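PDB 3MAL: stromal cell-derived factor 2-like protein from Arabidopsis thaliana, which acts in ER protein quality control and the unfolded protein response, and forms a complex with ERDJ3B and BIP1 required for accumulation and function of the immune receptor EFR. Local coordinates for residues T137-Q140 and D141-V144; V57-S60 and N61-W64; T119-D122 and T123-W127. One frame throughout, in Å; residues are numbered along the deposited sequence.

Contact 1 of 3, residues T137-Q140 and D141-V144; sequences TWKQ and DQRV. With SO4 (sulfate ion), chain E; SO4 (sulfate ion), chain C.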
loop_
_atom_site.group_PDB
_atom_site.type_symbol
_atom_site.label_atom_id
_atom_site.label_comp_id
_atom_site.label_asym_id
_atom_site.label_seq_id
_atom_site.Cartn_x
_atom_site.Cartn_y
_atom_site.Cartn_z
ATOM N N THR A 137 15.141 5.085 8.705
ATOM C CA THR A 137 14.113 4.152 9.166
ATOM C C THR A 137 12.739 4.792 8.976
ATOM O O THR A 137 12.597 6.009 9.132
ATOM C CB THR A 137 14.297 3.736 10.647
ATOM O OG1 THR A 137 14.257 4.897 11.470
ATOM C CG2 THR A 137 15.635 2.982 10.880
ATOM N N TRP A 138 11.751 3.966 8.645
ATOM C CA TRP A 138 10.393 4.411 8.368
ATOM C C TRP A 138 9.732 4.889 9.671
ATOM O O TRP A 138 9.777 4.183 10.688
ATOM C CB TRP A 138 9.595 3.260 7.726
ATOM C CG TRP A 138 8.292 3.634 7.025
ATOM C CD1 TRP A 138 7.822 4.889 6.737
ATOM C CD2 TRP A 138 7.318 2.722 6.507
ATOM N NE1 TRP A 138 6.606 4.807 6.092
ATOM C CE2 TRP A 138 6.283 3.490 5.926
ATOM C CE3 TRP A 138 7.219 1.322 6.480
ATOM C CZ2 TRP A 138 5.150 2.907 5.328
ATOM C CZ3 TRP A 138 6.091 0.732 5.876
ATOM C CH2 TRP A 138 5.078 1.535 5.301
ATOM N N LYS A 139 9.131 6.079 9.621
ATOM C CA LYS A 139 8.446 6.661 10.763
ATOM C C LYS A 139 7.050 7.160 10.410
ATOM O O LYS A 139 6.746 7.455 9.248
ATOM C CB LYS A 139 9.279 7.811 11.377
ATOM C CG LYS A 139 10.635 7.343 11.923
ATOM C CD LYS A 139 11.463 8.526 12.397
ATOM C CE LYS A 139 12.900 8.085 12.698
ATOM N NZ LYS A 139 13.622 7.872 11.430
ATOM N N GLN A 140 6.184 7.268 11.413
ATOM C CA GLN A 140 4.878 7.859 11.202
ATOM C C GLN A 140 4.997 9.311 10.727
ATOM O O GLN A 140 5.859 10.052 11.183
ATOM C CB GLN A 140 4.073 7.796 12.498
ATOM C CG GLN A 140 2.712 8.410 12.380
ATOM C CD GLN A 140 1.923 8.316 13.678
ATOM O OE1 GLN A 140 1.321 7.288 13.982
ATOM N NE2 GLN A 140 1.892 9.415 14.425
ATOM N N ASP A 141 4.142 9.701 9.800
ATOM C CA ASP A 141 4.160 11.033 9.219
ATOM C C ASP A 141 5.322 11.387 8.345
ATOM O O ASP A 141 5.351 12.514 7.892
ATOM C CB ASP A 141 4.049 12.157 10.263
ATOM C CG ASP A 141 2.855 12.012 11.121
ATOM O OD1 ASP A 141 3.024 11.723 12.323
ATOM O OD2 ASP A 141 1.735 12.162 10.599
ATOM N N GLN A 142 6.289 10.515 8.076
ATOM C CA GLN A 142 7.329 10.977 7.130
ATOM C C GLN A 142 6.899 10.691 5.702
ATOM O O GLN A 142 6.160 9.747 5.444
ATOM C CB GLN A 142 8.763 10.441 7.393
ATOM C CG GLN A 142 8.805 9.024 7.439
ATOM C CD GLN A 142 10.168 8.382 7.385
ATOM O OE1 GLN A 142 11.209 8.846 7.908
ATOM N NE2 GLN A 142 10.138 7.242 6.833
ATOM N N ARG A 143 7.391 11.489 4.765
ATOM C CA ARG A 143 6.979 11.373 3.377
ATOM C C ARG A 143 7.734 10.219 2.731
ATOM O O ARG A 143 8.969 10.135 2.835
ATOM C CB ARG A 143 7.261 12.696 2.667
ATOM C CG ARG A 143 6.452 13.870 3.251
ATOM C CD ARG A 143 7.006 15.228 2.821
ATOM N NE ARG A 143 6.294 15.706 1.641
ATOM C CZ ARG A 143 6.782 15.726 0.405
ATOM N NH1 ARG A 143 8.023 15.307 0.164
ATOM N NH2 ARG A 143 6.025 16.179 -0.591
ATOM N N VAL A 144 6.987 9.306 2.106
ATOM C CA VAL A 144 7.583 8.105 1.493
ATOM C C VAL A 144 6.904 7.832 0.155
ATOM O O VAL A 144 5.823 8.362 -0.140
ATOM C CB VAL A 144 7.444 6.815 2.407
ATOM C CG1 VAL A 144 8.069 7.042 3.787
ATOM C CG2 VAL A 144 5.961 6.374 2.551
HETATM S S SO4 E . 17.461 7.606 11.238
HETATM O O1 SO4 E . 17.624 8.357 10.006
HETATM O O2 SO4 E . 18.672 6.824 11.478
HETATM O O3 SO4 E . 17.199 8.567 12.317
HETATM O O4 SO4 E . 16.330 6.698 11.100
HETATM S S SO4 C . 13.321 11.444 9.689
HETATM O O1 SO4 C . 14.433 12.371 9.502
HETATM O O2 SO4 C . 13.871 10.126 9.844
HETATM O O3 SO4 C . 12.517 11.835 10.833
HETATM O O4 SO4 C . 12.506 11.456 8.485
HETATM O O HOH W 1 5.489 7.424 6.757
#
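W138 and V144 meet at about a right angle. The methyl CG1 of V144 approaches the pyrrole part of the indole, with V144 CG1 3.5 Å from W138 NE1. The W138 ring leaves its backbone with CG anti to N (chi1 -164°), which swings it beside V144. The end of the Q142 side chain lies at the edge of the W138 ring, the two planes 31° apart. K139 to Q142 form a type II beta turn. Its closing bond is weak, Q142 N to K139 O at 3.3 Å. Water 1 bridges the turn: it accepts from W138 NE1 (2.9 Å to water 1) and donates to K139 O and Q142 O. Q140 and D141 lie side by side, pointing the same way, their amide and carboxylate planes 80° apart. A weak bond joins Q140 NE2 to D141 OD1; Q140 OE1 goes to Y191 OH. The K139 chain bends at its end. K139 NZ donates to T137 O, to O4 of the chain E sulfate (3.0 Å) and to O2 of the chain C sulfate (2.8 Å), ions probably from the crystallisation liquor. T137 OG1 joins at the chain E sulfate. The turn links barrel strands 127-131 and 143-148. W138 packs on I24 and L26 of strand 23-28, L129 of strand 127-131 and A186 of strand 184-190.

Contact 2 of 3, residues V57-S60 and N61-W64; sequences VVDS and NSYW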
loop_
_atom_site.group_PDB
_atom_site.type_symbol
_atom_site.label_atom_id
_atom_site.label_comp_id
_atom_site.label_asym_id
_atom_site.label_seq_id
_atom_site.Cartn_x
_atom_site.Cartn_y
_atom_site.Cartn_z
ATOM N N VAL A 57 -12.371 8.507 8.461
ATOM C CA VAL A 57 -11.422 8.133 9.511
ATOM C C VAL A 57 -11.684 6.741 10.092
ATOM O O VAL A 57 -10.746 5.950 10.327
ATOM C CB VAL A 57 -11.433 9.182 10.702
ATOM C CG1 VAL A 57 -10.575 8.706 11.867
ATOM C CG2 VAL A 57 -10.983 10.528 10.255
ATOM N N VAL A 58 -12.946 6.425 10.373
ATOM C CA VAL A 58 -13.193 5.123 10.985
ATOM C C VAL A 58 -13.599 4.029 10.002
ATOM O O VAL A 58 -14.680 4.025 9.427
ATOM C CB VAL A 58 -13.901 5.163 12.411
ATOM C CG1 VAL A 58 -14.253 6.574 12.863
ATOM C CG2 VAL A 58 -15.012 4.100 12.619
ATOM N N ASP A 59 -12.659 3.109 9.812
ATOM C CA ASP A 59 -12.722 2.136 8.738
ATOM C C ASP A 59 -11.656 1.070 8.976
ATOM O O ASP A 59 -10.477 1.312 8.733
ATOM C CB ASP A 59 -12.474 2.838 7.394
ATOM C CG ASP A 59 -12.632 1.899 6.237
ATOM O OD1 ASP A 59 -11.669 1.742 5.460
ATOM O OD2 ASP A 59 -13.718 1.307 6.128
ATOM N N SER A 60 -12.061 -0.101 9.476
ATOM C CA SER A 60 -11.099 -1.192 9.753
ATOM C C SER A 60 -10.466 -1.665 8.441
ATOM O O SER A 60 -9.328 -2.134 8.426
ATOM C CB SER A 60 -11.775 -2.361 10.480
ATOM O OG SER A 60 -12.904 -2.802 9.763
ATOM N N ASN A 61 -11.204 -1.485 7.338
ATOM C CA ASN A 61 -10.724 -1.793 5.988
ATOM C C ASN A 61 -9.563 -0.922 5.493
ATOM O O ASN A 61 -9.024 -1.175 4.394
ATOM C CB ASN A 61 -11.883 -1.729 4.973
ATOM C CG ASN A 61 -12.736 -2.980 4.978
ATOM O OD1 ASN A 61 -12.267 -4.053 5.358
ATOM N ND2 ASN A 61 -13.996 -2.856 4.556
ATOM N N SER A 62 -9.160 0.066 6.300
ATOM C CA SER A 62 -7.974 0.869 5.991
ATOM C C SER A 62 -6.673 0.389 6.624
ATOM O O SER A 62 -5.622 1.022 6.424
ATOM C CB SER A 62 -8.206 2.336 6.370
ATOM O OG SER A 62 -9.185 2.905 5.529
ATOM N N TYR A 63 -6.732 -0.697 7.405
ATOM C CA TYR A 63 -5.532 -1.196 8.082
ATOM C C TYR A 63 -4.776 -2.237 7.273
ATOM O O TYR A 63 -5.384 -3.111 6.634
ATOM C CB TYR A 63 -5.860 -1.742 9.470
ATOM C CG TYR A 63 -5.871 -0.669 10.528
ATOM C CD1 TYR A 63 -7.066 -0.275 11.152
ATOM C CD2 TYR A 63 -4.685 -0.034 10.896
ATOM C CE1 TYR A 63 -7.055 0.737 12.139
ATOM C CE2 TYR A 63 -4.668 0.967 11.856
ATOM C CZ TYR A 63 -5.852 1.353 12.457
ATOM O OH TYR A 63 -5.786 2.346 13.397
ATOM N N TRP A 64 -3.444 -2.101 7.310
ATOM C CA TRP A 64 -2.490 -2.957 6.602
ATOM C C TRP A 64 -1.403 -3.395 7.605
ATOM O O TRP A 64 -0.964 -2.586 8.427
ATOM C CB TRP A 64 -1.842 -2.178 5.427
ATOM C CG TRP A 64 -2.858 -1.673 4.446
ATOM C CD1 TRP A 64 -3.587 -0.496 4.533
ATOM C CD2 TRP A 64 -3.298 -2.336 3.252
ATOM N NE1 TRP A 64 -4.448 -0.402 3.460
ATOM C CE2 TRP A 64 -4.289 -1.517 2.661
ATOM C CE3 TRP A 64 -2.937 -3.534 2.616
ATOM C CZ2 TRP A 64 -4.918 -1.852 1.454
ATOM C CZ3 TRP A 64 -3.580 -3.882 1.412
ATOM C CH2 TRP A 64 -4.563 -3.039 0.848
HETATM O O HOH W 2 -9.617 5.173 7.205
HETATM O O HOH W 3 -14.274 -1.241 7.418
HETATM O O HOH W 4 -14.788 -0.148 4.161
HETATM O O HOH W 5 -8.001 -4.120 6.823
#
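D59, S60, S62 and Y63 are held together first by two backbone bonds. S62 N donates to D59 O at 3.0 Å, and Y63 N donates to S60 O at 3.1 Å. Each joins residues three apart along the chain, the 3-10 pattern. In both, the donor sits well above the carbonyl plane, 56° out of it at D59 O.

Side chains add to this. D59 has CG anti to its backbone N (chi1 -176°), which brings the carboxylate back over the turn. OD1 lies beside the S62 hydroxyl, with S62 OG to D59 OD1 at 2.7 Å, a hydrogen bond whose exact geometry is less sure because OD1 is crowded in the model. The carboxylate crosses N61 at a slant, with D59 OD1 3.5 Å from N61 CB and the carboxylate and amide planes 74° apart.

The protein is a beta-trefoil built from MIR motifs. This turn falls within MIR 1, in the loop from strand 49-54 to strand 64-67, and it leads into barrel strand 64-67.

Waters bridge several of the polar groups. Water 4 donates to D59 OD2 and accepts from N61 ND2 (2.8 Å). Water 3 joins D59 OD2 to N61 N. Water 5 donates to both S60 O and Y63 O, and water 2 donates to S62 OG.

K92 NZ bonds both S60 OG and N61 OD1. Y63 OH reaches E188 O.

Contact 3 of 3, residues T119-D122 and T123-W127; sequences TNSD and TGDHW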
loop_
_atom_site.group_PDB
_atom_site.type_symbol
_atom_site.label_atom_id
_atom_site.label_comp_id
_atom_site.label_asym_id
_atom_site.label_seq_id
_atom_site.Cartn_x
_atom_site.Cartn_y
_atom_site.Cartn_z
ATOM N N THR A 119 -1.763 -18.329 2.263
ATOM C CA THR A 119 -1.078 -19.476 1.664
ATOM C C THR A 119 -0.532 -19.152 0.277
ATOM O O THR A 119 0.090 -20.001 -0.379
ATOM C CB THR A 119 -2.043 -20.671 1.532
ATOM O OG1 THR A 119 -3.083 -20.340 0.592
ATOM C CG2 THR A 119 -2.648 -20.998 2.887
ATOM N N ASN A 120 -0.775 -17.923 -0.175
ATOM C CA ASN A 120 -0.505 -17.545 -1.541
ATOM C C ASN A 120 0.000 -16.099 -1.622
ATOM O O ASN A 120 -0.766 -15.146 -1.494
ATOM C CB ASN A 120 -1.773 -17.746 -2.390
ATOM C CG ASN A 120 -1.512 -17.635 -3.885
ATOM O OD1 ASN A 120 -0.371 -17.815 -4.350
ATOM N ND2 ASN A 120 -2.572 -17.328 -4.659
ATOM N N SER A 121 1.308 -15.960 -1.809
ATOM C CA SER A 121 1.941 -14.669 -2.040
ATOM C C SER A 121 2.975 -14.896 -3.132
ATOM O O SER A 121 3.551 -15.993 -3.227
ATOM C CB SER A 121 2.612 -14.164 -0.744
ATOM O OG SER A 121 3.251 -12.903 -0.914
ATOM N N ASP A 122 3.192 -13.896 -3.981
ATOM C CA ASP A 122 4.293 -13.953 -4.951
ATOM C C ASP A 122 5.052 -12.630 -5.048
ATOM O O ASP A 122 4.727 -11.687 -4.319
ATOM C CB ASP A 122 3.844 -14.491 -6.322
ATOM C CG ASP A 122 2.893 -13.577 -7.055
ATOM O OD1 ASP A 122 2.983 -12.335 -6.937
ATOM O OD2 ASP A 122 2.055 -14.113 -7.807
ATOM N N THR A 123 6.072 -12.554 -5.912
ATOM C CA THR A 123 6.870 -11.306 -6.035
ATOM C C THR A 123 6.052 -10.058 -6.447
ATOM O O THR A 123 6.488 -8.917 -6.256
ATOM C CB THR A 123 8.100 -11.456 -6.975
ATOM O OG1 THR A 123 7.670 -11.653 -8.318
ATOM C CG2 THR A 123 9.005 -12.619 -6.541
ATOM N N GLY A 124 4.870 -10.275 -7.022
ATOM C CA GLY A 124 4.011 -9.156 -7.391
ATOM C C GLY A 124 3.465 -8.441 -6.159
ATOM O O GLY A 124 2.871 -7.368 -6.278
ATOM N N ASP A 125 3.661 -9.055 -4.985
ATOM C CA ASP A 125 3.309 -8.455 -3.691
ATOM C C ASP A 125 4.447 -7.591 -3.111
ATOM O O ASP A 125 4.326 -7.067 -2.005
ATOM C CB ASP A 125 2.955 -9.557 -2.681
ATOM C CG ASP A 125 1.761 -10.399 -3.112
ATOM O OD1 ASP A 125 0.877 -9.929 -3.873
ATOM O OD2 ASP A 125 1.703 -11.559 -2.680
ATOM N N HIS A 126 5.549 -7.441 -3.856
ATOM C CA HIS A 126 6.749 -6.777 -3.326
ATOM C C HIS A 126 6.838 -5.294 -3.711
ATOM O O HIS A 126 6.683 -4.936 -4.884
ATOM C CB HIS A 126 8.018 -7.560 -3.748
ATOM C CG HIS A 126 8.042 -8.972 -3.244
ATOM N ND1 HIS A 126 9.120 -9.816 -3.439
ATOM C CD2 HIS A 126 7.124 -9.684 -2.543
ATOM C CE1 HIS A 126 8.854 -10.993 -2.891
ATOM N NE2 HIS A 126 7.656 -10.934 -2.332
ATOM N N TRP A 127 7.083 -4.441 -2.705
ATOM C CA TRP A 127 7.177 -2.988 -2.873
ATOM C C TRP A 127 8.439 -2.486 -2.198
ATOM O O TRP A 127 8.781 -2.932 -1.082
ATOM C CB TRP A 127 5.958 -2.281 -2.252
ATOM C CG TRP A 127 4.631 -2.744 -2.828
ATOM C CD1 TRP A 127 3.945 -3.866 -2.481
ATOM C CD2 TRP A 127 3.851 -2.095 -3.849
ATOM N NE1 TRP A 127 2.783 -3.972 -3.219
ATOM C CE2 TRP A 127 2.697 -2.893 -4.062
ATOM C CE3 TRP A 127 4.005 -0.916 -4.587
ATOM C CZ2 TRP A 127 1.713 -2.561 -5.007
ATOM C CZ3 TRP A 127 3.013 -0.570 -5.526
ATOM C CH2 TRP A 127 1.882 -1.393 -5.715
HETATM O O HOH W 6 6.019 -13.116 -1.401
#
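The H126 imidazole touches D122 obliquely, with H126 CD2 3.6 Å from D122 O. One face of the ring has T123 CA over its centre. At the edge, in the ring plane, water 6 lies 2.9 Å from H126 NE2. The same water donates to S121 OG.

The D125 carboxylate is gripped at OD2 by two donors. S121 OG bonds D125 OD2 at 2.7 Å on its anti lone pair. D122 N comes from above the carboxylate plane, 3.1 Å from D125 OD2 and 56° out of that plane. D125 OD1 is bonded by H98 ND1.

The D122 carboxylate meets the backbone. G124 N bonds D122 OD1 at 2.8 Å on the anti side, an Asx turn. The carboxylate reaches that amide because D122 CG stands between the backbone N and the carbonyl carbon (chi1 67°). D125 N then bonds D122 O at 2.9 Å. D122 and D125 are thus tied twice, while the D122 carboxylate takes an amide within the 3-10 segment. Their OD1 atoms are 4.4 Å apart, and the donors on both carboxylates probably offset the repulsion.

The turn lies in the loop from strand 110-115 to barrel strand 127-131, in MIR 2. D122 and D125 both touch F115 of strand 110-115. S121 and D125 pack on W96 of strand 96-100, while H126 lies on T85 and R87 of strand 85-90.

The three contacts stand apart. Contacts 1 and 2 have centres 19 Å apart, contacts 1 and 3 are 23 Å apart, and contacts 2 and 3 are 22 Å apart. Nearest atoms are about 8 Å apart in each pair. Contacts 2 and 3 take matching places in MIR 1 and MIR 2. In each an aspartate precedes a 3-10 turn, and a tryptophan two residues beyond it opens a barrel strand. Contact 1, in MIR 3, differs: it contains the type II turn in the loop between two barrel strands, one of them the strand that contact 3 leads into. The two sulfates lie at contact 1. Sugar binding by the protein is only putative, and no sugar site is identified here.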